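Local coordinates for aminoglycoside N(6')acetyltransferase (Legionella pneumophila subsp. pneumophila, PDB 3F5B), which probably transfers an acyl group, most likely acetyl from acetyl-CoA, to an amino group of an aminoglycoside, at residues E26-L29 and G30-Q34; D44-S47 and N48-D52; C102-D105 and Y106-K109. One frame throughout, in Å; residues are numbered along the deposited sequence.

Contact 1: residues E26-L29 and G30-Q34; sequences ELVL and GWIHQ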
loop_
_atom_site.group_PDB
_atom_site.type_symbol
_atom_site.label_atom_id
_atom_site.label_comp_id
_atom_site.label_asym_id
_atom_site.label_seq_id
_atom_site.Cartn_x
_atom_site.Cartn_y
_atom_site.Cartn_z
ATOM N N GLU A 26 17.263 0.000 8.011
ATOM C CA GLU A 26 18.134 -0.805 7.179
ATOM C C GLU A 26 17.422 -2.038 6.628
ATOM O O GLU A 26 17.621 -2.386 5.464
ATOM C CB GLU A 26 19.446 -1.137 7.905
ATOM C CG GLU A 26 20.182 0.156 8.299
ATOM C CD GLU A 26 21.630 -0.027 8.618
ATOM O OE1 GLU A 26 22.044 -1.147 9.051
ATOM O OE2 GLU A 26 22.357 0.967 8.443
ATOM N N LEU A 27 16.557 -2.657 7.439
ATOM C CA LEU A 27 15.709 -3.773 6.961
ATOM C C LEU A 27 14.936 -3.427 5.691
ATOM O O LEU A 27 14.960 -4.181 4.692
ATOM C CB LEU A 27 14.743 -4.256 8.059
ATOM C CG LEU A 27 13.648 -5.267 7.659
ATOM C CD1 LEU A 27 14.228 -6.605 7.287
ATOM C CD2 LEU A 27 12.602 -5.438 8.763
ATOM N N VAL A 28 14.224 -2.296 5.737
ATOM C CA VAL A 28 13.396 -1.877 4.619
ATOM C C VAL A 28 14.278 -1.425 3.449
ATOM O O VAL A 28 13.986 -1.729 2.286
ATOM C CB VAL A 28 12.395 -0.776 5.036
ATOM C CG1 VAL A 28 11.711 -0.149 3.824
ATOM C CG2 VAL A 28 11.353 -1.371 6.015
ATOM N N LEU A 29 15.368 -0.717 3.743
ATOM C CA LEU A 29 16.312 -0.375 2.671
ATOM C C LEU A 29 16.820 -1.611 1.869
ATOM O O LEU A 29 16.895 -1.583 0.622
ATOM C CB LEU A 29 17.465 0.487 3.205
ATOM C CG LEU A 29 17.141 1.982 3.405
ATOM C CD1 LEU A 29 18.306 2.641 4.136
ATOM C CD2 LEU A 29 16.870 2.712 2.082
ATOM N N GLY A 30 17.135 -2.693 2.572
ATOM C CA GLY A 30 17.557 -3.922 1.906
ATOM C C GLY A 30 16.404 -4.442 1.058
ATOM O O GLY A 30 16.586 -4.781 -0.122
ATOM N N TRP A 31 15.221 -4.473 1.663
ATOM C CA TRP A 31 14.010 -4.971 1.017
ATOM C C TRP A 31 13.786 -4.344 -0.361
ATOM O O TRP A 31 13.517 -5.037 -1.326
ATOM C CB TRP A 31 12.786 -4.666 1.873
ATOM C CG TRP A 31 12.488 -5.674 2.955
ATOM C CD1 TRP A 31 13.119 -6.881 3.178
ATOM C CD2 TRP A 31 11.457 -5.576 3.927
ATOM N NE1 TRP A 31 12.536 -7.524 4.236
ATOM C CE2 TRP A 31 11.496 -6.754 4.700
ATOM C CE3 TRP A 31 10.468 -4.618 4.197
ATOM C CZ2 TRP A 31 10.614 -6.978 5.780
ATOM C CZ3 TRP A 31 9.589 -4.840 5.250
ATOM C CH2 TRP A 31 9.672 -6.019 6.037
ATOM N N ILE A 32 13.930 -3.032 -0.451
ATOM C CA ILE A 32 13.542 -2.349 -1.676
ATOM C C ILE A 32 14.675 -2.275 -2.681
ATOM O O ILE A 32 14.568 -1.570 -3.698
ATOM C CB ILE A 32 12.970 -0.946 -1.385
ATOM C CG1 ILE A 32 14.060 -0.021 -0.784
ATOM C CG2 ILE A 32 11.743 -1.076 -0.458
ATOM C CD1 ILE A 32 13.588 1.374 -0.439
ATOM N N HIS A 33 15.757 -2.992 -2.389
ATOM C CA HIS A 33 16.806 -3.246 -3.367
ATOM C C HIS A 33 16.858 -4.710 -3.848
ATOM O O HIS A 33 17.810 -5.128 -4.530
ATOM C CB HIS A 33 18.157 -2.754 -2.824
ATOM C CG HIS A 33 18.245 -1.260 -2.736
ATOM N ND1 HIS A 33 17.831 -0.546 -1.628
ATOM C CD2 HIS A 33 18.670 -0.339 -3.638
ATOM C CE1 HIS A 33 18.003 0.745 -1.850
ATOM N NE2 HIS A 33 18.516 0.898 -3.059
ATOM N N GLN A 34 15.834 -5.496 -3.516
ATOM C CA GLN A 34 15.753 -6.863 -4.026
ATOM C C GLN A 34 15.255 -6.851 -5.480
ATOM O O GLN A 34 14.371 -6.047 -5.832
ATOM C CB GLN A 34 14.822 -7.722 -3.173
ATOM C CG GLN A 34 15.134 -7.751 -1.676
ATOM C CD GLN A 34 14.065 -8.527 -0.917
ATOM O OE1 GLN A 34 14.196 -9.723 -0.743
ATOM N NE2 GLN A 34 12.987 -7.853 -0.504
#

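Contact 2: residues D44-S47 and N48-D52; sequences DGLS and NTIKD. With FMT (formic acid), chain E.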
loop_
_atom_site.group_PDB
_atom_site.type_symbol
_atom_site.label_atom_id
_atom_site.label_comp_id
_atom_site.label_asym_id
_atom_site.label_seq_id
_atom_site.Cartn_x
_atom_site.Cartn_y
_atom_site.Cartn_z
ATOM N N ASP A 44 13.428 6.956 -10.515
ATOM C CA ASP A 44 12.880 8.066 -9.750
ATOM C C ASP A 44 11.938 7.601 -8.619
ATOM O O ASP A 44 11.965 8.173 -7.520
ATOM C CB ASP A 44 12.140 9.021 -10.693
ATOM C CG ASP A 44 13.090 9.873 -11.534
ATOM O OD1 ASP A 44 14.323 9.817 -11.317
ATOM O OD2 ASP A 44 12.593 10.622 -12.409
ATOM N N GLY A 45 11.112 6.594 -8.908
ATOM C CA GLY A 45 10.245 5.961 -7.923
ATOM C C GLY A 45 11.020 5.499 -6.694
ATOM O O GLY A 45 10.614 5.788 -5.578
ATOM N N LEU A 46 12.129 4.791 -6.914
ATOM C CA LEU A 46 12.974 4.286 -5.849
ATOM C C LEU A 46 13.661 5.425 -5.097
ATOM O O LEU A 46 13.674 5.461 -3.877
ATOM C CB LEU A 46 14.035 3.320 -6.425
ATOM C CG LEU A 46 14.997 2.600 -5.468
ATOM C CD1 LEU A 46 14.280 1.731 -4.408
ATOM C CD2 LEU A 46 16.006 1.760 -6.237
ATOM N N SER A 47 14.262 6.334 -5.856
ATOM C CA SER A 47 14.890 7.507 -5.322
ATOM C C SER A 47 13.940 8.288 -4.423
ATOM O O SER A 47 14.292 8.600 -3.284
ATOM C CB SER A 47 15.371 8.404 -6.472
ATOM O OG SER A 47 16.111 9.447 -5.898
ATOM N N ASN A 48 12.744 8.593 -4.926
ATOM C CA ASN A 48 11.719 9.283 -4.133
ATOM C C ASN A 48 11.359 8.544 -2.840
ATOM O O ASN A 48 11.193 9.174 -1.790
ATOM C CB ASN A 48 10.438 9.503 -4.930
ATOM C CG ASN A 48 10.614 10.438 -6.109
ATOM O OD1 ASN A 48 11.497 11.312 -6.133
ATOM N ND2 ASN A 48 9.735 10.281 -7.095
ATOM N N THR A 49 11.221 7.209 -2.941
ATOM C CA THR A 49 10.953 6.345 -1.804
ATOM C C THR A 49 12.007 6.423 -0.714
ATOM O O THR A 49 11.682 6.657 0.462
ATOM C CB THR A 49 10.697 4.913 -2.274
ATOM O OG1 THR A 49 9.522 4.943 -3.080
ATOM C CG2 THR A 49 10.411 3.974 -1.100
ATOM N N ILE A 50 13.269 6.307 -1.118
ATOM C CA ILE A 50 14.376 6.372 -0.188
ATOM C C ILE A 50 14.412 7.728 0.519
ATOM O O ILE A 50 14.536 7.766 1.729
ATOM C CB ILE A 50 15.723 6.070 -0.913
ATOM C CG1 ILE A 50 15.791 4.590 -1.324
ATOM C CG2 ILE A 50 16.939 6.496 -0.079
ATOM C CD1 ILE A 50 17.056 4.228 -2.122
ATOM N N LYS A 51 14.292 8.820 -0.249
ATOM C CA LYS A 51 14.232 10.171 0.300
ATOM C C LYS A 51 13.108 10.319 1.316
ATOM O O LYS A 51 13.338 10.815 2.419
ATOM C CB LYS A 51 14.055 11.204 -0.825
ATOM C CG LYS A 51 13.880 12.680 -0.369
ATOM C CD LYS A 51 14.270 13.694 -1.474
ATOM C CE LYS A 51 14.162 15.147 -0.958
ATOM N NZ LYS A 51 14.995 16.115 -1.746
ATOM N N ASP A 52 11.899 9.883 0.961
ATOM C CA ASP A 52 10.761 10.158 1.829
ATOM C C ASP A 52 10.856 9.341 3.104
ATOM O O ASP A 52 10.457 9.807 4.164
ATOM C CB ASP A 52 9.402 9.901 1.162
ATOM C CG ASP A 52 8.284 10.740 1.791
ATOM O OD1 ASP A 52 8.350 11.981 1.658
ATOM O OD2 ASP A 52 7.347 10.176 2.416
HETATM C C FMT E . 12.271 5.666 -13.603
HETATM O O1 FMT E . 12.818 6.718 -13.227
HETATM O O2 FMT E . 12.833 4.561 -13.764
#

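Contact 3: residues C102-D105 and Y106-K109; sequences CRLD and YIGK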
loop_
_atom_site.group_PDB
_atom_site.type_symbol
_atom_site.label_atom_id
_atom_site.label_comp_id
_atom_site.label_asym_id
_atom_site.label_seq_id
_atom_site.Cartn_x
_atom_site.Cartn_y
_atom_site.Cartn_z
ATOM N N CYS A 102 7.824 -7.876 0.726
ATOM C CA CYS A 102 9.262 -7.940 0.594
ATOM C C CYS A 102 9.898 -9.279 0.933
ATOM O O CYS A 102 11.071 -9.482 0.620
ATOM C CB CYS A 102 9.883 -6.840 1.457
ATOM S SG CYS A 102 9.336 -5.196 0.871
ATOM N N ARG A 103 9.142 -10.168 1.580
ATOM C CA ARG A 103 9.603 -11.548 1.812
ATOM C C ARG A 103 8.956 -12.452 0.776
ATOM O O ARG A 103 7.728 -12.442 0.634
ATOM C CB ARG A 103 9.210 -12.034 3.217
ATOM C CG ARG A 103 10.067 -11.521 4.362
ATOM C CD ARG A 103 9.655 -12.225 5.667
ATOM N NE ARG A 103 9.876 -13.686 5.621
ATOM C CZ ARG A 103 10.777 -14.328 6.353
ATOM N NH1 ARG A 103 11.553 -13.652 7.184
ATOM N NH2 ARG A 103 10.899 -15.644 6.270
ATOM N N LEU A 104 9.766 -13.237 0.054
ATOM C CA LEU A 104 9.213 -14.111 -0.987
ATOM C C LEU A 104 8.214 -15.141 -0.461
ATOM O O LEU A 104 7.302 -15.536 -1.177
ATOM C CB LEU A 104 10.314 -14.829 -1.799
ATOM C CG LEU A 104 11.110 -13.948 -2.768
ATOM C CD1 LEU A 104 12.263 -14.748 -3.367
ATOM C CD2 LEU A 104 10.222 -13.392 -3.862
ATOM N N ASP A 105 8.366 -15.552 0.796
ATOM C CA ASP A 105 7.469 -16.550 1.373
ATOM C C ASP A 105 6.141 -15.923 1.770
ATOM O O ASP A 105 5.235 -16.611 2.260
ATOM C CB ASP A 105 8.153 -17.329 2.531
ATOM C CG ASP A 105 8.880 -16.415 3.547
ATOM O OD1 ASP A 105 9.149 -15.234 3.268
ATOM O OD2 ASP A 105 9.224 -16.915 4.644
ATOM N N TYR A 106 5.979 -14.628 1.494
ATOM C CA TYR A 106 4.720 -13.960 1.840
ATOM C C TYR A 106 3.908 -13.465 0.660
ATOM O O TYR A 106 2.942 -12.736 0.841
ATOM C CB TYR A 106 4.968 -12.820 2.854
ATOM C CG TYR A 106 5.137 -13.352 4.265
ATOM C CD1 TYR A 106 6.350 -13.883 4.692
ATOM C CD2 TYR A 106 4.054 -13.358 5.156
ATOM C CE1 TYR A 106 6.497 -14.397 5.998
ATOM C CE2 TYR A 106 4.177 -13.884 6.446
ATOM C CZ TYR A 106 5.396 -14.385 6.860
ATOM O OH TYR A 106 5.499 -14.859 8.133
ATOM N N ILE A 107 4.284 -13.882 -0.547
ATOM C CA ILE A 107 3.780 -13.273 -1.788
ATOM C C ILE A 107 2.442 -13.841 -2.324
ATOM O O ILE A 107 1.894 -13.352 -3.338
ATOM C CB ILE A 107 4.896 -13.376 -2.859
ATOM C CG1 ILE A 107 5.262 -12.003 -3.382
ATOM C CG2 ILE A 107 4.663 -14.501 -3.891
ATOM C CD1 ILE A 107 6.460 -11.484 -2.695
ATOM N N GLY A 108 1.909 -14.830 -1.612
ATOM C CA GLY A 108 0.686 -15.514 -2.015
ATOM C C GLY A 108 -0.406 -14.504 -2.298
ATOM O O GLY A 108 -0.540 -13.526 -1.583
ATOM N N LYS A 109 -1.203 -14.752 -3.333
ATOM C CA LYS A 109 -2.246 -13.802 -3.697
ATOM C C LYS A 109 -3.281 -13.708 -2.579
ATOM O O LYS A 109 -3.678 -12.613 -2.194
ATOM C CB LYS A 109 -2.902 -14.202 -5.021
ATOM C CG LYS A 109 -1.955 -14.118 -6.217
ATOM C CD LYS A 109 -2.695 -14.496 -7.499
ATOM C CE LYS A 109 -2.283 -15.822 -8.067
ATOM N NZ LYS A 109 -2.260 -16.903 -7.054
HETATM O O HOH W 1 2.582 -16.529 0.770
#

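Contact 1: residues E26-L29 and G30-Q34
Leu27 and Trp31, one helical turn apart, make the main apolar contact at the end of helix 25-31. Leu27 lies over one face of the indole: its CG sits 4.1 Å from the centroid of the Trp31 six-membered ring, a CH-pi contact. The methyls spread over different parts of the ring system, Leu27 CD1 approaching the pyrrole nitrogen, Trp31 NE1, at 3.6 Å, and Leu27 CD2 covering the CZ2-CH2 side. With its CG turned beside its own backbone N (chi1 -85°), Trp31 swings back along the helix to meet Leu27. Val28 CG2 reaches Trp31 CE3 obliquely at 3.8 Å. Pro75 and Ile68, from two neighbouring strands, pack against both Leu27 and Trp31 and join the helix to the sheet.

Backbone hydrogen bonds carry the helix to its last turn: Gly30 N to Glu26 O, Trp31 N to Leu27 O, and Ile32 N to Val28 O at 3.0 Å. Ile32 then leaves helical geometry, and His33 N turns back to Gly30 O.

Side chains take up the carbonyls at this end. His33 ND1 donates to Leu29 O at 2.6 Å in an almost straight bond (178°), with the oxygen in the plane of the imidazole, which fixes how the ring is turned. Trp31 O accepts twice, from Gln34 N at 3.2 Å and from Gln34 NE2 at 3.0 Å, the latter in the carbonyl plane on a lone pair. Asn38 ND2 holds Ile32 O in turn.

The ending is thus a type I beta turn from Trp31 to Gln34 that closes helix 25-31 and puts Gln34 at the N-cap position of helix 35-38, in the helical part that follows the first strand of the GNAT fold.

Contact 2: residues D44-S47 and N48-D52
Gly45 and Thr49 pair within a single turn of helix 43-57, the longest of the helices between the first two strands of this GNAT fold, and exemplify the return of a threonine hydroxyl to the carbonyl four residues back. Thr49 OG1 donates to Gly45 O at 2.9 Å, while Thr49 N reaches the same oxygen at 3.1 Å. The two donors arrive from opposite faces of the carbonyl plane, so one oxygen is gripped twice by one residue. The hydroxyl can do this because OG1 stands beside the backbone N (chi1 -63°); the Thr49 side chain also packs against Tyr78 and Ile80 of strand 74-84.

On the neighbouring face of the helix, Leu46 CG approaches Ile50 CD1 at 4.3 Å, a light touch between side chains that also serve other packing: Leu46 rests on Leu41 and Ile50 on His33. Asn48 folds over the preceding turn, its CG 3.0 Å from Asp44 O, yet its amide makes no hydrogen bond there; that carbonyl is taken by Asn48 N at 2.7 Å. Further along, Asp52 turns away and ties the helix to Trp63, Ala64 and His66.

At the N-terminal end, O1 of a formic acid molecule, probably from the crystallisation liquor, accepts a hydrogen bond from Asp44 N, 2.8 Å long and nearly straight at 175°.

Contact 3: residues C102-D105 and Y106-K109
Arg103 and Tyr106 run side by side, pointing the same way, and with Asp105 they form the close-packed half of this contact. Arg103 NE comes within 3.5 Å of Tyr106 CE1, the guanidinium standing almost perpendicular to the phenol ring (88°). Asp105 OD1 lies at the ring edge, near its plane, 3.4 Å from Tyr106 CD1. A side-on salt bridge locks the charged pair: Arg103 NE donates to Asp105 OD1, and Arg103 NH2 to the syn lone pair of Asp105 OD2 at 2.7 Å. The bend of Arg103 at chi3 (63°) helps bring the guanidinium round to the carboxylate. Tyr106 also stacks with Phe76, and its hydroxyl is hydrogen-bonded to Asp71.

The backbone turns here as well, Tyr106 N returning to Arg103 O at 2.9 Å. This turn leads from strand 94-101 to helix 109-123, the place where GNAT enzymes carry the loop that binds the pyrophosphate of the acyl-CoA; Gly108, at the N-cap position of that helix, and Lys109 lie where this loop is expected, consistent with such a role.

The outer side is looser. Ile107 N reaches Leu104 O only by a weak bond of 3.5 Å, and Leu104 CD2 and Ile107 CD1 barely meet at 4.4 Å, though both residues also touch His36. Beyond them a water bridges the backbone, donating to Asp105 O and accepting from Gly108 N at 3.0 Å.

All three contacts are local and follow one another in series, none nesting in or crossing another. From the N terminus, contact 1 shapes the end of helix 25-31 and the turn into helix 35-38. Contact 2 lies in the next helix, 43-57, which packs back on contact 1: Ile50 meets Leu29, Ile32 and His33, while Leu46 meets Ile32. After three strands, contact 3 forms the turn between strand 94-101 and helix 109-123. It reaches contact 1 through Gln34 NE2, probably hydrogen-bonded to Cys102 O, and through Trp31 packing on Cys102. Contacts 2 and 3 do not touch; contact 1 touches both, linking helix 43-57 to the loop after strand 94-101.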